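Long-range contact in putative amidohydrolase (Unidentified, PDB 3MKV), which probably works as a zinc-dependent prolidase of the amidohydrolase superfamily, hydrolysing dipeptides that end in proline: residues P275-D281 against D337-L342. Numbering follows the deposited sequence.
Sequences PTLVTYD and DEFRIL
The buried carboxylate of Glu-338 meets the N-terminal end of helix 277-286 and takes two successive backbone N-H groups there. Glu-338 OE2 accepts from Val-278 N at 2.6 Å, nearly in line with the C-O bond, while Glu-338 OE1 accepts from Leu-277 N at 3.3 Å on its syn side, 23° out of the carboxylate plane; both N-H groups point somewhat off the line to their oxygens. CG lies anti to the backbone N and the chain then folds about the CB-CG bond (chi2 77°), which carries the acid over to the other helix. A water bridges Glu-338 OE1 (2.6 Å) and Pro-275 O. With both oxygens engaged, the carboxylate is restrained from turning, and the N-terminal end of the helix would favour its negative charge. In the TIM-barrel fold of the amidohydrolases, 275-281 leads from strand 272-274 into helix 277-286, and 337-342 belongs to the later helix 337-343; Thr-276 hydrogen-bonds through OG1 to the zinc ligand His-254. Apolar contacts continue beside the carboxylate, the short helix axes standing 97° apart. Leu-277 CD1 touches Leu-342 CD2 at 3.8 Å and Ile-341 CG2 at 3.9 Å, and Ile-311 of helix 307-317 adjoins both leucines. Ile-341 CD1 rests on Val-278 CA (3.6 Å) and nears the carboxylate oxygen Asp-281 OD1.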
loop_
_atom_site.group_PDB
_atom_site.type_symbol
_atom_site.label_atom_id
_atom_site.label_comp_id
_atom_site.label_asym_id
_atom_site.label_seq_id
_atom_site.Cartn_x
_atom_site.Cartn_y
_atom_site.Cartn_z
ATOM N N PRO A 275 -19.238 36.964 15.186
ATOM C CA PRO A 275 -19.419 36.504 16.556
ATOM C C PRO A 275 -20.508 35.453 16.578
ATOM O O PRO A 275 -21.446 35.530 15.786
ATOM C CB PRO A 275 -19.903 37.769 17.294
ATOM C CG PRO A 275 -19.589 38.926 16.360
ATOM C CD PRO A 275 -19.720 38.343 14.991
ATOM N N THR A 276 -20.404 34.487 17.481
ATOM C CA THR A 276 -21.413 33.435 17.563
ATOM C C THR A 276 -21.824 33.188 19.015
ATOM O O THR A 276 -21.799 32.052 19.501
ATOM C CB THR A 276 -20.909 32.136 16.891
ATOM O OG1 THR A 276 -19.702 31.688 17.535
ATOM C CG2 THR A 276 -20.618 32.385 15.407
ATOM N N LEU A 277 -22.213 34.272 19.690
ATOM C CA LEU A 277 -22.457 34.290 21.151
ATOM C C LEU A 277 -23.482 33.284 21.687
ATOM O O LEU A 277 -23.294 32.695 22.747
ATOM C CB LEU A 277 -22.855 35.705 21.609
ATOM C CG LEU A 277 -21.892 36.827 21.228
ATOM C CD1 LEU A 277 -22.386 38.169 21.725
ATOM C CD2 LEU A 277 -20.507 36.530 21.779
ATOM N N VAL A 278 -24.576 33.105 20.966
ATOM C CA VAL A 278 -25.658 32.253 21.445
ATOM C C VAL A 278 -25.180 30.830 21.742
ATOM O O VAL A 278 -25.689 30.161 22.650
ATOM C CB VAL A 278 -26.823 32.221 20.431
ATOM C CG1 VAL A 278 -26.343 31.669 19.084
ATOM C CG2 VAL A 278 -28.002 31.429 20.990
ATOM N N THR A 279 -24.199 30.366 20.976
ATOM C CA THR A 279 -23.719 29.004 21.129
ATOM C C THR A 279 -23.044 28.781 22.475
ATOM O O THR A 279 -23.204 27.724 23.083
ATOM C CB THR A 279 -22.761 28.596 20.002
ATOM O OG1 THR A 279 -22.442 27.207 20.142
ATOM C CG2 THR A 279 -21.482 29.415 20.059
ATOM N N TYR A 280 -22.297 29.772 22.945
ATOM C CA TYR A 280 -21.614 29.635 24.232
ATOM C C TYR A 280 -22.598 29.575 25.401
ATOM O O TYR A 280 -22.440 28.758 26.313
ATOM C CB TYR A 280 -20.556 30.728 24.397
ATOM C CG TYR A 280 -19.668 30.781 23.177
ATOM C CD1 TYR A 280 -18.959 29.657 22.782
ATOM C CD2 TYR A 280 -19.566 31.930 22.398
ATOM C CE1 TYR A 280 -18.157 29.668 21.660
ATOM C CE2 TYR A 280 -18.759 31.951 21.263
ATOM C CZ TYR A 280 -18.059 30.807 20.904
ATOM O OH TYR A 280 -17.256 30.776 19.788
ATOM N N ASP A 281 -23.626 30.416 25.355
ATOM C CA ASP A 281 -24.690 30.382 26.353
ATOM C C ASP A 281 -25.387 29.018 26.433
ATOM O O ASP A 281 -25.871 28.622 27.495
ATOM C CB ASP A 281 -25.721 31.477 26.070
ATOM C CG ASP A 281 -25.182 32.871 26.351
ATOM O OD1 ASP A 281 -25.987 33.832 26.344
ATOM O OD2 ASP A 281 -23.956 33.004 26.580
ATOM N N ASP A 337 -32.152 33.538 19.149
ATOM C CA ASP A 337 -31.762 34.225 20.374
ATOM C C ASP A 337 -30.516 35.078 20.198
ATOM O O ASP A 337 -30.180 35.868 21.076
ATOM C CB ASP A 337 -31.555 33.237 21.515
ATOM C CG ASP A 337 -32.851 32.816 22.150
ATOM O OD1 ASP A 337 -33.834 32.574 21.415
ATOM O OD2 ASP A 337 -32.891 32.735 23.392
ATOM N N GLU A 338 -29.825 34.919 19.074
ATOM C CA GLU A 338 -28.611 35.698 18.856
ATOM C C GLU A 338 -28.957 37.170 18.634
ATOM O O GLU A 338 -28.104 38.041 18.783
ATOM C CB GLU A 338 -27.781 35.131 17.694
ATOM C CG GLU A 338 -26.507 35.921 17.347
ATOM C CD GLU A 338 -25.347 35.674 18.312
ATOM O OE1 GLU A 338 -24.264 36.280 18.104
ATOM O OE2 GLU A 338 -25.516 34.881 19.272
ATOM N N PHE A 339 -30.211 37.436 18.278
ATOM C CA PHE A 339 -30.691 38.811 18.125
ATOM C C PHE A 339 -30.842 39.455 19.497
ATOM O O PHE A 339 -30.303 40.533 19.761
ATOM C CB PHE A 339 -32.030 38.847 17.386
ATOM C CG PHE A 339 -31.931 38.494 15.931
ATOM C CD1 PHE A 339 -31.201 39.294 15.059
ATOM C CD2 PHE A 339 -32.580 37.368 15.426
ATOM C CE1 PHE A 339 -31.099 38.973 13.703
ATOM C CE2 PHE A 339 -32.492 37.034 14.064
ATOM C CZ PHE A 339 -31.749 37.834 13.205
ATOM N N ARG A 340 -31.571 38.768 20.371
ATOM C CA ARG A 340 -31.737 39.184 21.759
ATOM C C ARG A 340 -30.391 39.480 22.419
ATOM O O ARG A 340 -30.197 40.540 23.024
ATOM C CB ARG A 340 -32.455 38.084 22.546
ATOM C CG ARG A 340 -33.087 38.556 23.850
ATOM C CD ARG A 340 -33.331 37.400 24.820
ATOM N NE ARG A 340 -32.113 36.996 25.522
ATOM C CZ ARG A 340 -31.615 35.761 25.514
ATOM N NH1 ARG A 340 -32.238 34.799 24.847
ATOM N NH2 ARG A 340 -30.496 35.486 26.178
ATOM N N ILE A 341 -29.467 38.533 22.312
ATOM C CA ILE A 341 -28.172 38.658 22.969
ATOM C C ILE A 341 -27.390 39.874 22.466
ATOM O O ILE A 341 -26.941 40.703 23.263
ATOM C CB ILE A 341 -27.342 37.379 22.799
ATOM C CG1 ILE A 341 -28.023 36.211 23.519
ATOM C CG2 ILE A 341 -25.934 37.586 23.322
ATOM C CD1 ILE A 341 -27.322 34.888 23.342
ATOM N N LEU A 342 -27.235 39.993 21.150
ATOM C CA LEU A 342 -26.544 41.146 20.574
ATOM C C LEU A 342 -27.281 42.442 20.913
ATOM O O LEU A 342 -26.672 43.504 21.027
ATOM C CB LEU A 342 -26.403 40.999 19.055
ATOM C CG LEU A 342 -25.624 39.792 18.505
ATOM C CD1 LEU A 342 -25.848 39.595 17.001
ATOM C CD2 LEU A 342 -24.141 39.906 18.804
HETATM O O HOH W 1 -23.344 37.237 15.841
#